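Serine protease inhibitor 2 (Anopheles gambiae, PDB 3PZF) inhibits clip-domain serine proteases in mosquito hemolymph as a serpin, keeping phenoloxidases from being activated and so restraining melanization. Local coordinates at residues F34-P45 against M386-V396; V200-G208 against F368-F376. All blocks are in the same frame, centred on the assembly; numbering follows the deposited sequence.

In the fold
Contact 1 (34-45 with 386-396) is largely buried, its centre about 9 Å from the centre of the chain, whereas the centre of contact 2 (200-208 with 368-376) lies about 22 Å from that point and the contact is only partly buried. The first is a true strand pairing, backed by a lysine ammonium group and an asparagine amide; the second joins the end of strand 200-203 and the loop after it to the loop 370-373, through one backbone hydrogen bond, a phenylalanine ring, a proline and a water. They meet in the same sheet, because strand 386-392 has strand 41-43 on one side and strand 374-380 on the other. Glu393 OE1 of contact 1 also hydrogen-bonds Thr206 of contact 2.

Contact 1: residues F34-P45 against M386-V396; sequences FKNHNSNVVLSP and MLFAGKIENPV
Strand 41-43 runs antiparallel to strand 386-392, axes approaching to 4.5 Å, and Val41-Lys391 and Leu43-Ala389 form hydrogen-bonded pairs on either side of the non-hydrogen-bonded pair Val42-Gly390. Strand 386-392 lies between strands 41-43 and 374-380, in beta-sheet B of the serpin fold. Lys391 CG lies between the backbone N and the carbonyl carbon (chi1 59°), which sets the extended side chain over the Phe34 ring, CG 4.0 Å from the ring centroid and almost on the normal. The side chain ends where helix 24-35 gives way to the loop leading to strand 41-43. Lys391 NZ gives hydrogen bonds to Phe34 O on the helix end and, at 2.8 Å, to His37 O on the loop, the latter met almost head-on, and forms a salt bridge with Glu393 OE2 at 3.0 Å through the oxygen's anti lone pair. Phe34 O also accepts from His37 N, from the opposite face of the carbonyl plane.

Just before strand 41-43, Asn40 OD1 takes Glu393 N at 2.8 Å and Asn394 N at 3.0 Å, both in its plane, while ND2 bonds Asn394 O from above that carbonyl's plane. Ser44, the N-cap of helix 45-58, donates from OG to Leu387 O at 2.7 Å, beside the classic bulge of Leu387 and Phe388 against Ile378. Two carbonyls and a carboxylate round the buried ammonium group would favour its charged form, and its bonds to Phe34 O and His37 O tie the helix end to strand 386-392.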
loop_
_atom_site.group_PDB
_atom_site.type_symbol
_atom_site.label_atom_id
_atom_site.label_comp_id
_atom_site.label_asym_id
_atom_site.label_seq_id
_atom_site.Cartn_x
_atom_site.Cartn_y
_atom_site.Cartn_z
ATOM N N PHE A 34 6.371 7.112 6.814
ATOM C CA PHE A 34 7.749 6.651 7.041
ATOM C C PHE A 34 8.481 7.525 8.068
ATOM O O PHE A 34 9.217 7.019 8.924
ATOM C CB PHE A 34 8.556 6.649 5.730
ATOM C CG PHE A 34 8.197 5.538 4.760
ATOM C CD1 PHE A 34 7.133 4.671 4.984
ATOM C CD2 PHE A 34 8.959 5.374 3.604
ATOM C CE1 PHE A 34 6.813 3.662 4.053
ATOM C CE2 PHE A 34 8.642 4.377 2.675
ATOM C CZ PHE A 34 7.585 3.523 2.891
ATOM N N LYS A 35 8.279 8.837 7.979
ATOM C CA LYS A 35 8.958 9.795 8.862
ATOM C C LYS A 35 8.549 9.628 10.317
ATOM O O LYS A 35 9.248 10.089 11.221
ATOM C CB LYS A 35 8.652 11.232 8.426
ATOM C CG LYS A 35 9.460 11.712 7.219
ATOM N N ASN A 36 7.411 8.972 10.551
ATOM C CA ASN A 36 6.900 8.804 11.911
ATOM C C ASN A 36 7.035 7.383 12.486
ATOM O O ASN A 36 6.569 7.105 13.592
ATOM C CB ASN A 36 5.428 9.252 11.957
ATOM C CG ASN A 36 5.290 10.760 12.039
ATOM O OD1 ASN A 36 5.253 11.330 13.132
ATOM N ND2 ASN A 36 5.251 11.419 10.884
ATOM N N HIS A 37 7.653 6.474 11.740
ATOM C CA HIS A 37 7.857 5.114 12.241
ATOM C C HIS A 37 9.299 4.690 12.028
ATOM O O HIS A 37 9.777 4.725 10.905
ATOM C CB HIS A 37 6.918 4.128 11.539
ATOM C CG HIS A 37 5.485 4.271 11.950
ATOM N ND1 HIS A 37 4.654 5.235 11.418
ATOM C CD2 HIS A 37 4.741 3.592 12.857
ATOM C CE1 HIS A 37 3.462 5.146 11.982
ATOM N NE2 HIS A 37 3.490 4.159 12.863
ATOM N N ASN A 38 9.982 4.296 13.105
ATOM C CA ASN A 38 11.377 3.861 13.029
ATOM C C ASN A 38 11.498 2.349 12.967
ATOM O O ASN A 38 12.307 1.748 13.671
ATOM C CB ASN A 38 12.154 4.345 14.266
ATOM C CG ASN A 38 12.224 5.859 14.369
ATOM O OD1 ASN A 38 12.290 6.563 13.359
ATOM N ND2 ASN A 38 12.218 6.370 15.599
ATOM N N SER A 39 10.683 1.740 12.131
ATOM C CA SER A 39 10.505 0.298 12.103
ATOM C C SER A 39 10.260 -0.027 10.659
ATOM O O SER A 39 10.128 0.895 9.881
ATOM C CB SER A 39 9.263 -0.081 12.901
ATOM O OG SER A 39 8.103 0.622 12.420
ATOM N N ASN A 40 10.164 -1.307 10.296
ATOM C CA ASN A 40 9.680 -1.649 8.958
ATOM C C ASN A 40 8.289 -1.090 8.794
ATOM O O ASN A 40 7.524 -1.016 9.755
ATOM C CB ASN A 40 9.649 -3.169 8.740
ATOM C CG ASN A 40 10.985 -3.813 8.937
ATOM O OD1 ASN A 40 12.019 -3.165 8.797
ATOM N ND2 ASN A 40 10.982 -5.111 9.212
ATOM N N VAL A 41 7.932 -0.689 7.569
ATOM C CA VAL A 41 6.603 -0.176 7.295
ATOM C C VAL A 41 6.152 -0.807 5.997
ATOM O O VAL A 41 6.969 -0.971 5.091
ATOM C CB VAL A 41 6.600 1.353 7.116
ATOM C CG1 VAL A 41 5.189 1.850 6.657
ATOM C CG2 VAL A 41 6.990 2.081 8.395
ATOM N N VAL A 42 4.862 -1.145 5.876
ATOM C CA VAL A 42 4.308 -1.465 4.551
ATOM C C VAL A 42 2.848 -0.976 4.547
ATOM O O VAL A 42 2.117 -1.123 5.539
ATOM C CB VAL A 42 4.418 -2.982 4.226
ATOM C CG1 VAL A 42 3.596 -3.813 5.201
ATOM C CG2 VAL A 42 4.008 -3.286 2.790
ATOM N N LEU A 43 2.459 -0.313 3.468
ATOM C CA LEU A 43 1.072 0.109 3.340
ATOM C C LEU A 43 0.647 0.071 1.863
ATOM O O LEU A 43 1.452 -0.250 0.975
ATOM C CB LEU A 43 0.909 1.527 3.918
ATOM C CG LEU A 43 1.609 2.613 3.088
ATOM C CD1 LEU A 43 0.749 3.908 3.084
ATOM C CD2 LEU A 43 3.016 2.914 3.583
ATOM N N SER A 44 -0.617 0.374 1.599
ATOM C CA SER A 44 -1.082 0.410 0.210
ATOM C C SER A 44 -1.602 1.812 -0.101
ATOM O O SER A 44 -2.735 2.140 0.233
ATOM C CB SER A 44 -2.174 -0.634 -0.039
ATOM O OG SER A 44 -2.711 -0.471 -1.358
ATOM N N PRO A 45 -0.755 2.652 -0.725
ATOM C CA PRO A 45 -1.185 4.040 -0.943
ATOM C C PRO A 45 -2.371 4.088 -1.878
ATOM O O PRO A 45 -3.294 4.866 -1.647
ATOM C CB PRO A 45 0.042 4.719 -1.578
ATOM C CG PRO A 45 1.231 3.795 -1.207
ATOM C CD PRO A 45 0.661 2.407 -1.098
ATOM N N MET A 386 0.406 2.409 -7.478
ATOM C CA MET A 386 1.315 2.096 -6.373
ATOM C C MET A 386 0.569 1.250 -5.332
ATOM O O MET A 386 -0.046 1.783 -4.406
ATOM C CB MET A 386 1.867 3.382 -5.745
ATOM C CG MET A 386 3.237 3.214 -5.023
ATOM S SD MET A 386 3.735 4.714 -4.152
ATOM C CE MET A 386 5.473 4.331 -3.868
ATOM N N LEU A 387 0.592 -0.068 -5.528
ATOM C CA LEU A 387 -0.233 -0.983 -4.757
ATOM C C LEU A 387 0.324 -1.253 -3.357
ATOM O O LEU A 387 -0.438 -1.401 -2.401
ATOM C CB LEU A 387 -0.396 -2.293 -5.526
ATOM C CG LEU A 387 -1.173 -2.103 -6.842
ATOM C CD1 LEU A 387 -0.973 -3.341 -7.706
ATOM C CD2 LEU A 387 -2.656 -1.889 -6.472
ATOM N N PHE A 388 1.651 -1.351 -3.252
ATOM C CA PHE A 388 2.339 -1.471 -1.940
ATOM C C PHE A 388 3.457 -0.455 -1.893
ATOM O O PHE A 388 4.079 -0.191 -2.933
ATOM C CB PHE A 388 3.000 -2.843 -1.752
ATOM C CG PHE A 388 2.037 -3.961 -1.455
ATOM C CD1 PHE A 388 1.920 -4.472 -0.155
ATOM C CD2 PHE A 388 1.292 -4.545 -2.480
ATOM C CE1 PHE A 388 1.065 -5.524 0.108
ATOM C CE2 PHE A 388 0.424 -5.603 -2.209
ATOM C CZ PHE A 388 0.306 -6.083 -0.909
ATOM N N ALA A 389 3.736 0.091 -0.717
ATOM C CA ALA A 389 4.944 0.912 -0.511
ATOM C C ALA A 389 5.458 0.602 0.880
ATOM O O ALA A 389 4.671 0.383 1.800
ATOM C CB ALA A 389 4.631 2.384 -0.611
ATOM N N GLY A 390 6.771 0.583 1.073
ATOM C CA GLY A 390 7.244 0.266 2.421
ATOM C C GLY A 390 8.711 0.566 2.547
ATOM O O GLY A 390 9.373 1.001 1.577
ATOM N N LYS A 391 9.240 0.335 3.747
ATOM C CA LYS A 391 10.676 0.429 3.913
ATOM C C LYS A 391 11.117 -0.635 4.879
ATOM O O LYS A 391 10.339 -1.131 5.686
ATOM C CB LYS A 391 11.072 1.811 4.419
ATOM C CG LYS A 391 10.437 2.158 5.748
ATOM C CD LYS A 391 11.090 3.372 6.364
ATOM C CE LYS A 391 10.486 3.626 7.753
ATOM N NZ LYS A 391 11.201 4.673 8.508
ATOM N N ILE A 392 12.378 -1.013 4.745
ATOM C CA ILE A 392 12.979 -2.001 5.630
ATOM C C ILE A 392 13.991 -1.273 6.485
ATOM O O ILE A 392 14.928 -0.693 5.969
ATOM C CB ILE A 392 13.681 -3.077 4.793
ATOM C CG1 ILE A 392 12.644 -3.871 3.992
ATOM C CG2 ILE A 392 14.519 -4.028 5.666
ATOM C CD1 ILE A 392 11.538 -4.518 4.874
ATOM N N GLU A 393 13.784 -1.275 7.799
ATOM C CA GLU A 393 14.776 -0.760 8.745
ATOM C C GLU A 393 15.520 -1.899 9.466
ATOM O O GLU A 393 16.653 -1.725 9.939
ATOM C CB GLU A 393 14.054 0.094 9.794
ATOM C CG GLU A 393 13.426 1.368 9.272
ATOM C CD GLU A 393 14.423 2.490 9.066
ATOM O OE1 GLU A 393 15.663 2.255 9.173
ATOM O OE2 GLU A 393 13.960 3.614 8.785
ATOM N N ASN A 394 14.896 -3.073 9.528
ATOM C CA ASN A 394 15.454 -4.224 10.269
ATOM C C ASN A 394 14.760 -5.484 9.774
ATOM O O ASN A 394 13.693 -5.863 10.299
ATOM C CB ASN A 394 15.184 -4.054 11.767
ATOM C CG ASN A 394 15.704 -5.240 12.622
ATOM O OD1 ASN A 394 16.334 -6.167 12.119
ATOM N ND2 ASN A 394 15.415 -5.199 13.914
ATOM N N PRO A 395 15.309 -6.100 8.718
ATOM C CA PRO A 395 14.566 -7.188 8.084
ATOM C C PRO A 395 14.561 -8.437 8.925
ATOM O O PRO A 395 15.615 -8.962 9.272
ATOM C CB PRO A 395 15.306 -7.422 6.774
ATOM C CG PRO A 395 16.750 -6.982 7.068
ATOM C CD PRO A 395 16.582 -5.807 8.036
ATOM N N VAL A 396 13.362 -8.905 9.249
ATOM C CA VAL A 396 13.220 -10.123 10.019
ATOM C C VAL A 396 12.422 -11.081 9.164
ATOM O O VAL A 396 11.411 -10.701 8.563
ATOM C CB VAL A 396 12.494 -9.904 11.369
ATOM C CG1 VAL A 396 12.190 -11.250 12.011
ATOM C CG2 VAL A 396 13.334 -9.034 12.307
#

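Contact 2: residues V200-G208 against F368-F376; sequences VKPFYGTRG and FNANRPFIF
Asn371 and Phe203 meet where strand 200-203 runs out into a loop. The carbonyl of Asn371 does double duty: its O accepts an almost straight hydrogen bond from Tyr204 N (2.8 Å, 173°) and also lies 3.7 Å above one face of the Phe203 ring, displaced toward the rim. Phe203 has CG anti to its backbone N (chi1 180°), and this lays the ring against the chain from Asn371 to Pro373, with Arg372 CA over the same face and Phe203 CZ 4.0 Å from Pro373 CD. On the Asn371 side chain, ND2 sits at the edge of the Tyr204 ring, in its plane and 3.6 Å from CE2, the amide turned 79° from the ring. ND2 also gives a hydrogen bond to a water, which in turn donates to Pro202 O.

The loop 370-373 links strand 366-369 to strand 374-380 of the serpin fold, and it begins with an inverse gamma turn centred on Ala370. Strand 200-203 pairs antiparallel with strand 211-227, and Tyr215 of that strand touches both Phe203 and Asn371.

Pro373 packs farther along the loop: its CD lies 3.2 Å from Tyr204 O, and its CG 3.4 Å from Thr206 OG1, a hydroxyl hydrogen-bonded to Glu393. Arg372 sets CB against Tyr204 O, its extended chain running off to place NE on Pro251 O.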
loop_
_atom_site.group_PDB
_atom_site.type_symbol
_atom_site.label_atom_id
_atom_site.label_comp_id
_atom_site.label_asym_id
_atom_site.label_seq_id
_atom_site.Cartn_x
_atom_site.Cartn_y
_atom_site.Cartn_z
ATOM N N VAL A 200 23.311 -16.044 6.416
ATOM C CA VAL A 200 23.202 -14.916 7.315
ATOM C C VAL A 200 24.374 -13.969 7.128
ATOM O O VAL A 200 25.506 -14.402 6.990
ATOM C CB VAL A 200 23.173 -15.409 8.786
ATOM C CG1 VAL A 200 23.553 -14.270 9.755
ATOM C CG2 VAL A 200 21.791 -15.942 9.107
ATOM N N LYS A 201 24.105 -12.671 7.126
ATOM C CA LYS A 201 25.186 -11.681 7.095
ATOM C C LYS A 201 24.728 -10.521 7.926
ATOM O O LYS A 201 23.543 -10.421 8.201
ATOM C CB LYS A 201 25.430 -11.155 5.664
ATOM C CG LYS A 201 25.483 -12.182 4.539
ATOM C CD LYS A 201 25.484 -11.408 3.171
ATOM C CE LYS A 201 25.362 -12.312 1.956
ATOM N NZ LYS A 201 26.578 -13.147 1.727
ATOM N N PRO A 202 25.640 -9.612 8.295
ATOM C CA PRO A 202 25.228 -8.384 8.997
ATOM C C PRO A 202 24.296 -7.499 8.163
ATOM O O PRO A 202 24.291 -7.556 6.902
ATOM C CB PRO A 202 26.547 -7.650 9.218
ATOM C CG PRO A 202 27.581 -8.757 9.237
ATOM C CD PRO A 202 27.104 -9.710 8.187
ATOM N N PHE A 203 23.512 -6.681 8.868
ATOM C CA PHE A 203 22.641 -5.668 8.242
ATOM C C PHE A 203 22.909 -4.378 9.001
ATOM O O PHE A 203 22.942 -4.384 10.232
ATOM C CB PHE A 203 21.159 -6.034 8.365
ATOM C CG PHE A 203 20.234 -5.020 7.740
ATOM C CD1 PHE A 203 19.911 -5.108 6.389
ATOM C CD2 PHE A 203 19.719 -3.963 8.490
ATOM C CE1 PHE A 203 19.072 -4.168 5.783
ATOM C CE2 PHE A 203 18.878 -3.021 7.898
ATOM C CZ PHE A 203 18.558 -3.127 6.531
ATOM N N TYR A 204 23.173 -3.291 8.287
ATOM C CA TYR A 204 23.621 -2.066 8.944
ATOM C C TYR A 204 22.489 -1.086 9.076
ATOM O O TYR A 204 22.260 -0.266 8.193
ATOM C CB TYR A 204 24.783 -1.458 8.181
ATOM C CG TYR A 204 25.933 -2.422 8.144
ATOM C CD1 TYR A 204 26.812 -2.505 9.228
ATOM C CD2 TYR A 204 26.101 -3.307 7.091
ATOM C CE1 TYR A 204 27.848 -3.406 9.245
ATOM C CE2 TYR A 204 27.170 -4.234 7.095
ATOM C CZ TYR A 204 28.029 -4.274 8.194
ATOM O OH TYR A 204 29.098 -5.164 8.260
ATOM N N GLY A 205 21.783 -1.168 10.191
ATOM C CA GLY A 205 20.608 -0.342 10.401
ATOM C C GLY A 205 20.951 1.125 10.598
ATOM O O GLY A 205 22.112 1.478 10.865
ATOM N N THR A 206 19.925 1.967 10.465
ATOM C CA THR A 206 20.064 3.425 10.484
ATOM C C THR A 206 20.631 3.938 11.794
ATOM O O THR A 206 21.479 4.824 11.805
ATOM C CB THR A 206 18.701 4.126 10.281
ATOM O OG1 THR A 206 18.217 3.882 8.950
ATOM C CG2 THR A 206 18.840 5.624 10.516
ATOM N N ARG A 207 20.131 3.404 12.900
ATOM C CA ARG A 207 20.659 3.747 14.206
ATOM C C ARG A 207 21.160 2.484 14.902
ATOM O O ARG A 207 20.717 1.368 14.600
ATOM C CB ARG A 207 19.590 4.431 15.054
ATOM N N GLY A 208 22.095 2.677 15.823
ATOM C CA GLY A 208 22.576 1.603 16.670
ATOM C C GLY A 208 23.507 0.651 15.951
ATOM O O GLY A 208 23.814 0.821 14.777
ATOM N N PHE A 368 24.252 -4.653 -6.557
ATOM C CA PHE A 368 23.198 -4.050 -5.754
ATOM C C PHE A 368 23.150 -4.893 -4.478
ATOM O O PHE A 368 22.695 -6.023 -4.512
ATOM C CB PHE A 368 21.860 -4.168 -6.480
ATOM C CG PHE A 368 20.692 -3.521 -5.766
ATOM C CD1 PHE A 368 20.321 -2.223 -6.075
ATOM C CD2 PHE A 368 19.932 -4.221 -4.816
ATOM C CE1 PHE A 368 19.210 -1.621 -5.450
ATOM C CE2 PHE A 368 18.828 -3.611 -4.209
ATOM C CZ PHE A 368 18.499 -2.310 -4.517
ATOM N N ASN A 369 23.645 -4.353 -3.379
ATOM C CA ASN A 369 23.792 -5.143 -2.156
ATOM C C ASN A 369 23.065 -4.450 -1.032
ATOM O O ASN A 369 23.613 -3.543 -0.398
ATOM C CB ASN A 369 25.280 -5.339 -1.808
ATOM C CG ASN A 369 25.492 -6.163 -0.525
ATOM O OD1 ASN A 369 24.554 -6.730 0.067
ATOM N ND2 ASN A 369 26.745 -6.216 -0.081
ATOM N N ALA A 370 21.808 -4.846 -0.821
ATOM C CA ALA A 370 20.933 -4.160 0.122
ATOM C C ALA A 370 21.170 -4.653 1.559
ATOM O O ALA A 370 20.330 -5.342 2.117
ATOM C CB ALA A 370 19.445 -4.387 -0.267
ATOM N N ASN A 371 22.317 -4.314 2.134
ATOM C CA ASN A 371 22.587 -4.666 3.534
ATOM C C ASN A 371 22.465 -3.439 4.451
ATOM O O ASN A 371 23.094 -3.367 5.503
ATOM C CB ASN A 371 23.962 -5.319 3.650
ATOM C CG ASN A 371 25.095 -4.352 3.349
ATOM O OD1 ASN A 371 24.876 -3.248 2.843
ATOM N ND2 ASN A 371 26.327 -4.782 3.638
ATOM N N ARG A 372 21.655 -2.477 4.026
ATOM C CA ARG A 372 21.287 -1.337 4.857
ATOM C C ARG A 372 19.849 -0.937 4.484
ATOM O O ARG A 372 19.294 -1.508 3.573
ATOM C CB ARG A 372 22.247 -0.174 4.663
ATOM C CG ARG A 372 22.352 0.287 3.265
ATOM C CD ARG A 372 23.507 1.275 3.087
ATOM N NE ARG A 372 23.558 1.574 1.668
ATOM C CZ ARG A 372 24.322 0.922 0.803
ATOM N NH1 ARG A 372 25.177 -0.007 1.234
ATOM N NH2 ARG A 372 24.254 1.219 -0.481
ATOM N N PRO A 373 19.246 0.003 5.218
ATOM C CA PRO A 373 17.800 0.230 5.011
ATOM C C PRO A 373 17.460 0.707 3.590
ATOM O O PRO A 373 18.268 1.356 2.921
ATOM C CB PRO A 373 17.466 1.329 6.033
ATOM C CG PRO A 373 18.394 1.023 7.196
ATOM C CD PRO A 373 19.728 0.646 6.452
ATOM N N PHE A 374 16.273 0.340 3.130
ATOM C CA PHE A 374 15.870 0.695 1.767
ATOM C C PHE A 374 14.377 0.814 1.683
ATOM O O PHE A 374 13.664 0.409 2.603
ATOM C CB PHE A 374 16.380 -0.369 0.779
ATOM C CG PHE A 374 15.915 -1.783 1.080
ATOM C CD1 PHE A 374 16.708 -2.645 1.856
ATOM C CD2 PHE A 374 14.726 -2.266 0.555
ATOM C CE1 PHE A 374 16.319 -3.935 2.096
ATOM C CE2 PHE A 374 14.315 -3.572 0.794
ATOM C CZ PHE A 374 15.121 -4.414 1.595
ATOM N N ILE A 375 13.923 1.404 0.570
ATOM C CA ILE A 375 12.500 1.603 0.275
ATOM C C ILE A 375 12.124 0.595 -0.783
ATOM O O ILE A 375 12.950 0.256 -1.619
ATOM C CB ILE A 375 12.317 3.030 -0.279
ATOM C CG1 ILE A 375 12.736 4.030 0.815
ATOM C CG2 ILE A 375 10.839 3.263 -0.812
ATOM C CD1 ILE A 375 13.185 5.421 0.291
ATOM N N PHE A 376 10.895 0.085 -0.749
ATOM C CA PHE A 376 10.413 -0.750 -1.830
ATOM C C PHE A 376 8.964 -0.384 -2.147
ATOM O O PHE A 376 8.273 0.245 -1.322
ATOM C CB PHE A 376 10.516 -2.232 -1.473
ATOM C CG PHE A 376 9.651 -2.639 -0.305
ATOM C CD1 PHE A 376 10.158 -2.635 1.006
ATOM C CD2 PHE A 376 8.335 -3.056 -0.508
ATOM C CE1 PHE A 376 9.343 -2.995 2.089
ATOM C CE2 PHE A 376 7.522 -3.427 0.578
ATOM C CZ PHE A 376 8.034 -3.396 1.874
HETATM O O HOH W 1 26.230 -7.553 4.863
#